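Local coordinates for protein endoribonuclease ToxN (Bacillus thuringiensis, PDB 4ATO) that cleaves RNA at adenine-rich sequences as the toxin of a type III toxin-antitoxin system and is bound by its pseudoknot antitoxin RNA ToxI, at residues F63-V69 / V81-N85; V135-V141 / K153-F159. One frame throughout, in Å; residues are numbered along the deposited sequence.

In the fold
Both contacts are buried, but the centre of contact 1 is about 10 Å from the centre of the chain, that of contact 2 about 14 Å. Contact 1 pairs strands 68-72 and 78-89 at the edge of the antiparallel sheet. Contact 2 joins the ends of helices 108-139 and 147-155. Backbone hydrogen bonds and many polar bonds to the antitoxin RNA mark contact 1. Contact 2 is mainly apolar, with one weak lysine bond, and its contact with the RNA is the packing of Val-155 on U4 of chain B. The two contacts touch at Asn-85. Its backbone O probably accepts from Cys-157 N, and its side-chain ND2 probably donates to Val-155 O of contact 2.

Contact 1 (F63-V69 / V81-N85); sequences FNSQVSV and VLLVN. With nucleotides of chain B.
Val-81 sets one methyl almost exactly over the ring centre of Phe-63, and the same ring has U4 of chain B, the antitoxin RNA, at its edge. Val-81 CG1 lies 3.9 Å from the ring centroid and only 3° off the ring normal, a clear CH-pi contact. The valine holds this methyl anti to its backbone N (chi1 -179°), while CG2 meets the ring atom CE2 of Phe-63. Leu-83 approaches the ring obliquely, CD2 to Phe-63 CE1 at 3.6 Å. U4 O4 lies near the ring plane, and Asn-85 ND2 gives this oxygen a weak hydrogen bond. At the other end of the base, the backbone N of Asn-64 donates to U4 O2 at 2.8 Å. Val-67 CG2 also packs on U4 O2.

Asn-64 OD1 is gripped twice, by Gln-66 N and Gln-66 NE2, from opposite faces of its carbonyl plane. The first bond makes an Asx turn. The second helps to hold the Gln-66 amide, whose NE2 also donates to O4 of U5 of chain B at 2.8 Å. Asn-64 ND2 gives a nearly straight bond to the U5 phosphate oxygen OP2 (172°). Ser-65 OG accepts from N4 of C19 of chain B. Ser-68 OG donates to Asn-64 O from above its carbonyl plane, 2.7 Å away, and so ties this RNA-binding turn to the strand.

The protein frame is a strand pair. Val-69 and Leu-82 exchange two backbone bonds, the shorter being Leu-82 N to Val-69 O at 2.7 Å. Lys-131 of helix 108-139 bonds Ser-65 O and Ser-68 O. This is an antiparallel beta hairpin at the edge of the ToxN sheet, with its incoming loop shaped into an RNA-binding site.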
loop_
_atom_site.group_PDB
_atom_site.type_symbol
_atom_site.label_atom_id
_atom_site.label_comp_id
_atom_site.label_asym_id
_atom_site.label_seq_id
_atom_site.Cartn_x
_atom_site.Cartn_y
_atom_site.Cartn_z
ATOM N N PHE A 63 -27.912 -6.828 9.289
ATOM C CA PHE A 63 -27.793 -6.918 7.828
ATOM C C PHE A 63 -26.840 -8.034 7.419
ATOM O O PHE A 63 -25.783 -8.200 8.021
ATOM C CB PHE A 63 -27.279 -5.610 7.227
ATOM C CG PHE A 63 -28.172 -4.424 7.463
ATOM C CD1 PHE A 63 -29.299 -4.218 6.683
ATOM C CD2 PHE A 63 -27.867 -3.499 8.449
ATOM C CE1 PHE A 63 -30.104 -3.122 6.895
ATOM C CE2 PHE A 63 -28.682 -2.396 8.667
ATOM C CZ PHE A 63 -29.792 -2.208 7.890
ATOM N N ASN A 64 -27.201 -8.795 6.393
ATOM C CA ASN A 64 -26.240 -9.719 5.803
ATOM C C ASN A 64 -25.355 -8.960 4.827
ATOM O O ASN A 64 -25.841 -8.151 4.038
ATOM C CB ASN A 64 -26.924 -10.867 5.081
ATOM C CG ASN A 64 -25.938 -11.946 4.684
ATOM O OD1 ASN A 64 -25.267 -11.844 3.650
ATOM N ND2 ASN A 64 -25.815 -12.975 5.526
ATOM N N SER A 65 -24.056 -9.216 4.877
ATOM C CA SER A 65 -23.100 -8.404 4.127
ATOM C C SER A 65 -23.274 -8.572 2.617
ATOM O O SER A 65 -22.958 -7.676 1.851
ATOM C CB SER A 65 -21.671 -8.747 4.534
ATOM O OG SER A 65 -21.314 -10.017 4.028
ATOM N N GLN A 66 -23.814 -9.709 2.197
ATOM C CA GLN A 66 -23.984 -9.976 0.776
ATOM C C GLN A 66 -24.955 -9.018 0.090
ATOM O O GLN A 66 -24.861 -8.823 -1.113
ATOM C CB GLN A 66 -24.446 -11.413 0.541
ATOM C CG GLN A 66 -23.454 -12.448 0.985
ATOM C CD GLN A 66 -24.041 -13.829 0.929
ATOM O OE1 GLN A 66 -23.891 -14.536 -0.074
ATOM N NE2 GLN A 66 -24.738 -14.222 1.995
ATOM N N VAL A 67 -25.879 -8.429 0.848
ATOM C CA VAL A 67 -26.890 -7.546 0.259
ATOM C C VAL A 67 -26.903 -6.152 0.874
ATOM O O VAL A 67 -27.904 -5.444 0.811
ATOM C CB VAL A 67 -28.330 -8.120 0.387
ATOM C CG1 VAL A 67 -28.548 -9.278 -0.588
ATOM C CG2 VAL A 67 -28.633 -8.526 1.834
ATOM N N SER A 68 -25.794 -5.743 1.461
ATOM C CA SER A 68 -25.741 -4.407 2.028
ATOM C C SER A 68 -24.342 -3.822 2.013
ATOM O O SER A 68 -23.341 -4.535 1.954
ATOM C CB SER A 68 -26.273 -4.417 3.455
ATOM O OG SER A 68 -25.684 -5.455 4.180
ATOM N N VAL A 69 -24.291 -2.502 2.059
ATOM C CA VAL A 69 -23.037 -1.795 2.211
ATOM C C VAL A 69 -23.247 -0.775 3.319
ATOM O O VAL A 69 -24.084 0.123 3.203
ATOM C CB VAL A 69 -22.628 -1.091 0.900
ATOM C CG1 VAL A 69 -21.357 -0.256 1.112
ATOM C CG2 VAL A 69 -22.441 -2.126 -0.226
ATOM N N VAL A 81 -26.945 2.698 5.412
ATOM C CA VAL A 81 -26.676 1.372 4.875
ATOM C C VAL A 81 -27.346 1.315 3.515
ATOM O O VAL A 81 -28.523 1.675 3.383
ATOM C CB VAL A 81 -27.262 0.255 5.794
ATOM C CG1 VAL A 81 -26.958 -1.120 5.225
ATOM C CG2 VAL A 81 -26.700 0.362 7.206
ATOM N N LEU A 82 -26.608 0.902 2.492
ATOM C CA LEU A 82 -27.232 0.742 1.182
ATOM C C LEU A 82 -27.853 -0.632 1.142
ATOM O O LEU A 82 -27.164 -1.624 1.401
ATOM C CB LEU A 82 -26.217 0.843 0.055
ATOM C CG LEU A 82 -25.815 2.230 -0.440
ATOM C CD1 LEU A 82 -24.565 2.104 -1.307
ATOM C CD2 LEU A 82 -26.957 2.842 -1.224
ATOM N N LEU A 83 -29.143 -0.691 0.811
ATOM C CA LEU A 83 -29.861 -1.962 0.715
ATOM C C LEU A 83 -29.841 -2.528 -0.710
ATOM O O LEU A 83 -30.763 -2.282 -1.504
ATOM C CB LEU A 83 -31.308 -1.772 1.163
ATOM C CG LEU A 83 -31.450 -1.107 2.534
ATOM C CD1 LEU A 83 -32.941 -0.880 2.888
ATOM C CD2 LEU A 83 -30.748 -1.928 3.613
ATOM N N VAL A 84 -28.809 -3.287 -1.055
ATOM C CA VAL A 84 -28.777 -3.803 -2.421
ATOM C C VAL A 84 -29.922 -4.788 -2.674
ATOM O O VAL A 84 -30.396 -4.896 -3.807
ATOM C CB VAL A 84 -27.369 -4.303 -2.884
ATOM C CG1 VAL A 84 -26.363 -4.243 -1.755
ATOM C CG2 VAL A 84 -27.435 -5.686 -3.521
ATOM N N ASN A 85 -30.425 -5.431 -1.617
ATOM C CA ASN A 85 -31.610 -6.293 -1.739
ATOM C C ASN A 85 -32.872 -5.552 -2.191
ATOM O O ASN A 85 -33.779 -6.161 -2.754
ATOM C CB ASN A 85 -31.909 -7.032 -0.430
ATOM C CG ASN A 85 -32.051 -6.086 0.769
ATOM O OD1 ASN A 85 -31.259 -5.157 0.935
ATOM N ND2 ASN A 85 -33.059 -6.324 1.601
ATOM P P U B 4 -34.822 -11.099 9.820
ATOM O OP1 U B 4 -34.745 -12.345 10.614
ATOM O OP2 U B 4 -34.687 -9.797 10.521
ATOM O "O5'" U B 4 -33.793 -11.174 8.609
ATOM C "C5'" U B 4 -33.602 -12.384 7.896
ATOM C "C4'" U B 4 -32.284 -12.394 7.170
ATOM O "O4'" U B 4 -32.272 -11.324 6.190
ATOM C "C3'" U B 4 -31.048 -12.181 8.044
ATOM O "O3'" U B 4 -29.965 -12.929 7.489
ATOM C "C2'" U B 4 -30.777 -10.679 7.874
ATOM O "O2'" U B 4 -29.441 -10.287 8.121
ATOM C "C1'" U B 4 -31.159 -10.477 6.418
ATOM N N1 U B 4 -31.553 -9.099 6.067
ATOM C C2 U B 4 -30.685 -8.406 5.254
ATOM O O2 U B 4 -29.624 -8.877 4.898
ATOM N N3 U B 4 -31.089 -7.141 4.903
ATOM C C4 U B 4 -32.268 -6.523 5.264
ATOM O O4 U B 4 -32.493 -5.381 4.862
ATOM C C5 U B 4 -33.130 -7.312 6.095
ATOM C C6 U B 4 -32.754 -8.550 6.451
ATOM P P C B 19 -16.972 -10.571 -2.070
ATOM O OP1 C B 19 -16.418 -10.400 -3.434
ATOM O OP2 C B 19 -17.998 -9.622 -1.600
ATOM O "O5'" C B 19 -17.487 -12.059 -1.870
ATOM C "C5'" C B 19 -16.601 -13.171 -2.004
ATOM C "C4'" C B 19 -17.347 -14.486 -1.919
ATOM O "O4'" C B 19 -17.825 -14.680 -0.553
ATOM C "C3'" C B 19 -18.576 -14.590 -2.816
ATOM O "O3'" C B 19 -18.698 -15.925 -3.288
ATOM C "C2'" C B 19 -19.727 -14.271 -1.859
ATOM O "O2'" C B 19 -20.980 -14.796 -2.242
ATOM C "C1'" C B 19 -19.223 -14.895 -0.563
ATOM N N1 C B 19 -19.803 -14.306 0.668
ATOM C C2 C B 19 -20.655 -15.114 1.438
ATOM O O2 C B 19 -20.877 -16.263 1.041
ATOM N N3 C B 19 -21.219 -14.638 2.577
ATOM C C4 C B 19 -20.945 -13.396 2.970
ATOM N N4 C B 19 -21.507 -12.957 4.099
ATOM C C5 C B 19 -20.070 -12.547 2.215
ATOM C C6 C B 19 -19.523 -13.033 1.082
ATOM P P U B 5 -28.857 -13.588 8.438
ATOM O OP1 U B 5 -29.113 -13.092 9.807
ATOM O OP2 U B 5 -27.537 -13.325 7.824
ATOM O "O5'" U B 5 -29.190 -15.149 8.340
ATOM C "C5'" U B 5 -30.495 -15.636 8.625
ATOM C "C4'" U B 5 -30.782 -16.933 7.906
ATOM O "O4'" U B 5 -30.948 -16.697 6.478
ATOM C "C3'" U B 5 -29.696 -17.993 7.965
ATOM O "O3'" U B 5 -29.655 -18.681 9.203
ATOM C "C2'" U B 5 -30.057 -18.874 6.780
ATOM O "O2'" U B 5 -31.182 -19.690 7.080
ATOM C "C1'" U B 5 -30.482 -17.821 5.754
ATOM N N1 U B 5 -29.337 -17.407 4.908
ATOM C C2 U B 5 -28.946 -18.320 3.940
ATOM O O2 U B 5 -29.536 -19.373 3.759
ATOM N N3 U B 5 -27.862 -17.951 3.178
ATOM C C4 U B 5 -27.135 -16.781 3.298
ATOM O O4 U B 5 -26.177 -16.588 2.546
ATOM C C5 U B 5 -27.588 -15.898 4.334
ATOM C C6 U B 5 -28.642 -16.231 5.096
#

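Contact 2 (V135-V141 / K153-F159); sequences VYKDVTV and KGVCCDF. With nucleotides of chain B.
Val-139, near the C-terminal end of helix 108-139, fits between Cys-156 and Phe-159. Its CB lies 3.9 Å from Phe-159 CD2. From there the two methyls part. CG1 is anti to the backbone N (chi1 163°) and runs to Phe-159 CD2 at 3.7 Å, with Cys-157 O a little farther on. CG2 turns to Cys-156 and touches both its CB and its SG, the sulfur at 3.8 Å. One turn earlier, Val-135 CG2 reaches the same sulfur and also meets Phe-159 CE2 near the plane of that ring, at its edge.

Tyr-136 lies beside Phe-159. Their planes are close to parallel, at 21°, but the rings are slid apart. The centroids are 5.8 Å apart, so overlap is slight. The closest atoms are Tyr-136 CD1 and Phe-159 CD2. Thr-140 CG2 covers one face of the tyrosine ring, and Thr-140 OG1 donates to Tyr-136 O. The tyrosine hydroxyl is hydrogen-bonded to Glu-163 and Asn-47.

Lys-153 spans the other end of the contact. Its extended chain bends at the last torsion (chi4 74°). CE packs 3.4 Å from Val-139 O, and NZ makes a weak, long hydrogen bond to Asp-138 O, beside Val-141 CG2. Nearby, Val-155 CG2 packs 3.7 Å from O4' of U4 of chain B.

The contact joins the end of helix 108-139 to the end of helix 147-155 and to the link into helix 159-169, where Asp-158 is the N-cap. Val-84 and Met-87 of strand 78-89 pack on Val-135, and Met-87 also touches Phe-159. Leu-152 of helix 147-155 packs on Val-139.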
loop_
_atom_site.group_PDB
_atom_site.type_symbol
_atom_site.label_atom_id
_atom_site.label_comp_id
_atom_site.label_asym_id
_atom_site.label_seq_id
_atom_site.Cartn_x
_atom_site.Cartn_y
_atom_site.Cartn_z
ATOM N N VAL A 135 -25.751 -10.303 -6.477
ATOM C CA VAL A 135 -27.130 -10.614 -6.079
ATOM C C VAL A 135 -28.123 -10.604 -7.238
ATOM O O VAL A 135 -29.012 -11.452 -7.291
ATOM C CB VAL A 135 -27.657 -9.834 -4.833
ATOM C CG1 VAL A 135 -26.550 -9.117 -4.110
ATOM C CG2 VAL A 135 -28.825 -8.910 -5.182
ATOM N N TYR A 136 -27.962 -9.674 -8.176
ATOM C CA TYR A 136 -28.835 -9.646 -9.343
ATOM C C TYR A 136 -28.755 -10.975 -10.094
ATOM O O TYR A 136 -29.772 -11.534 -10.484
ATOM C CB TYR A 136 -28.462 -8.514 -10.292
ATOM C CG TYR A 136 -29.381 -8.434 -11.498
ATOM C CD1 TYR A 136 -30.539 -7.678 -11.449
ATOM C CD2 TYR A 136 -29.087 -9.113 -12.681
ATOM C CE1 TYR A 136 -31.382 -7.590 -12.529
ATOM C CE2 TYR A 136 -29.939 -9.037 -13.774
ATOM C CZ TYR A 136 -31.086 -8.268 -13.687
ATOM O OH TYR A 136 -31.951 -8.158 -14.756
ATOM N N LYS A 137 -27.536 -11.463 -10.297
ATOM C CA LYS A 137 -27.327 -12.742 -10.967
ATOM C C LYS A 137 -28.047 -13.865 -10.227
ATOM O O LYS A 137 -28.808 -14.627 -10.827
ATOM C CB LYS A 137 -25.833 -13.066 -11.060
ATOM C CG LYS A 137 -25.331 -13.356 -12.467
ATOM C CD LYS A 137 -25.358 -12.101 -13.342
ATOM C CE LYS A 137 -24.788 -12.361 -14.737
ATOM N NZ LYS A 137 -25.598 -13.341 -15.524
ATOM N N ASP A 138 -27.811 -13.962 -8.921
ATOM C CA ASP A 138 -28.395 -15.050 -8.138
ATOM C C ASP A 138 -29.912 -14.978 -7.989
ATOM O O ASP A 138 -30.584 -16.011 -7.946
ATOM C CB ASP A 138 -27.732 -15.158 -6.769
ATOM C CG ASP A 138 -26.573 -16.123 -6.768
ATOM O OD1 ASP A 138 -26.377 -16.811 -7.791
ATOM O OD2 ASP A 138 -25.865 -16.204 -5.748
ATOM N N VAL A 139 -30.457 -13.772 -7.898
ATOM C CA VAL A 139 -31.897 -13.631 -7.749
ATOM C C VAL A 139 -32.602 -14.044 -9.043
ATOM O O VAL A 139 -33.673 -14.653 -9.007
ATOM C CB VAL A 139 -32.304 -12.201 -7.309
ATOM C CG1 VAL A 139 -33.795 -11.947 -7.552
ATOM C CG2 VAL A 139 -31.967 -11.992 -5.839
ATOM N N THR A 140 -31.971 -13.742 -10.174
ATOM C CA THR A 140 -32.568 -13.982 -11.485
ATOM C C THR A 140 -32.188 -15.323 -12.125
ATOM O O THR A 140 -32.401 -15.511 -13.323
ATOM C CB THR A 140 -32.197 -12.859 -12.497
ATOM O OG1 THR A 140 -30.795 -12.912 -12.793
ATOM C CG2 THR A 140 -32.553 -11.481 -11.958
ATOM N N VAL A 141 -31.603 -16.234 -11.374
ATOM C CA VAL A 141 -31.262 -17.508 -11.958
ATOM C C VAL A 141 -32.529 -18.288 -12.106
ATOM O O VAL A 141 -33.542 -17.945 -11.545
ATOM C CB VAL A 141 -30.357 -18.382 -11.079
ATOM C CG1 VAL A 141 -28.980 -17.803 -10.935
ATOM C CG2 VAL A 141 -31.001 -18.677 -9.747
ATOM N N LYS A 153 -33.603 -14.700 -2.854
ATOM C CA LYS A 153 -34.933 -14.474 -3.425
ATOM C C LYS A 153 -35.922 -13.991 -2.383
ATOM O O LYS A 153 -36.760 -13.134 -2.671
ATOM C CB LYS A 153 -35.475 -15.733 -4.118
ATOM C CG LYS A 153 -34.866 -15.974 -5.486
ATOM C CD LYS A 153 -35.395 -17.258 -6.118
ATOM C CE LYS A 153 -34.759 -17.523 -7.480
ATOM N NZ LYS A 153 -33.356 -17.999 -7.361
ATOM N N GLY A 154 -35.816 -14.538 -1.174
ATOM C CA GLY A 154 -36.713 -14.169 -0.094
ATOM C C GLY A 154 -36.493 -12.742 0.386
ATOM O O GLY A 154 -37.444 -12.018 0.662
ATOM N N VAL A 155 -35.234 -12.322 0.468
ATOM C CA VAL A 155 -34.917 -11.030 1.068
ATOM C C VAL A 155 -34.855 -9.894 0.036
ATOM O O VAL A 155 -34.825 -8.721 0.412
ATOM C CB VAL A 155 -33.590 -11.094 1.874
ATOM C CG1 VAL A 155 -32.389 -10.963 0.942
ATOM C CG2 VAL A 155 -33.550 -10.010 2.937
ATOM N N CYS A 156 -34.837 -10.235 -1.256
ATOM C CA CYS A 156 -34.692 -9.223 -2.312
ATOM C C CYS A 156 -35.988 -8.969 -3.046
ATOM O O CYS A 156 -36.822 -9.864 -3.178
ATOM C CB CYS A 156 -33.654 -9.638 -3.351
ATOM S SG CYS A 156 -31.989 -9.830 -2.723
ATOM N N CYS A 157 -36.146 -7.745 -3.541
ATOM C CA CYS A 157 -37.194 -7.462 -4.513
ATOM C C CYS A 157 -37.154 -8.455 -5.695
ATOM O O CYS A 157 -36.098 -9.015 -6.041
ATOM C CB CYS A 157 -37.027 -6.046 -5.058
ATOM S SG CYS A 157 -37.276 -4.733 -3.862
ATOM N N ASP A 158 -38.315 -8.660 -6.305
ATOM C CA ASP A 158 -38.447 -9.464 -7.509
ATOM C C ASP A 158 -37.986 -8.591 -8.672
ATOM O O ASP A 158 -38.794 -7.912 -9.307
ATOM C CB ASP A 158 -39.916 -9.871 -7.689
ATOM C CG ASP A 158 -40.129 -10.869 -8.819
ATOM O OD1 ASP A 158 -39.247 -11.000 -9.689
ATOM O OD2 ASP A 158 -41.198 -11.518 -8.845
ATOM N N PHE A 159 -36.681 -8.587 -8.933
ATOM C CA PHE A 159 -36.124 -7.698 -9.949
ATOM C C PHE A 159 -36.798 -7.840 -11.316
ATOM O O PHE A 159 -37.137 -6.826 -11.927
ATOM C CB PHE A 159 -34.604 -7.862 -10.082
ATOM C CG PHE A 159 -33.854 -7.609 -8.813
ATOM C CD1 PHE A 159 -34.136 -6.501 -8.038
ATOM C CD2 PHE A 159 -32.870 -8.485 -8.394
ATOM C CE1 PHE A 159 -33.455 -6.276 -6.855
ATOM C CE2 PHE A 159 -32.176 -8.261 -7.215
ATOM C CZ PHE A 159 -32.476 -7.154 -6.444
ATOM P P U B 4 -34.822 -11.099 9.820
ATOM O OP1 U B 4 -34.745 -12.345 10.614
ATOM O OP2 U B 4 -34.687 -9.797 10.521
ATOM O "O5'" U B 4 -33.793 -11.174 8.609
ATOM C "C5'" U B 4 -33.602 -12.384 7.896
ATOM C "C4'" U B 4 -32.284 -12.394 7.170
ATOM O "O4'" U B 4 -32.272 -11.324 6.190
ATOM C "C3'" U B 4 -31.048 -12.181 8.044
ATOM O "O3'" U B 4 -29.965 -12.929 7.489
ATOM C "C2'" U B 4 -30.777 -10.679 7.874
ATOM O "O2'" U B 4 -29.441 -10.287 8.121
ATOM C "C1'" U B 4 -31.159 -10.477 6.418
ATOM N N1 U B 4 -31.553 -9.099 6.067
ATOM C C2 U B 4 -30.685 -8.406 5.254
ATOM O O2 U B 4 -29.624 -8.877 4.898
ATOM N N3 U B 4 -31.089 -7.141 4.903
ATOM C C4 U B 4 -32.268 -6.523 5.264
ATOM O O4 U B 4 -32.493 -5.381 4.862
ATOM C C5 U B 4 -33.130 -7.312 6.095
ATOM C C6 U B 4 -32.754 -8.550 6.451
#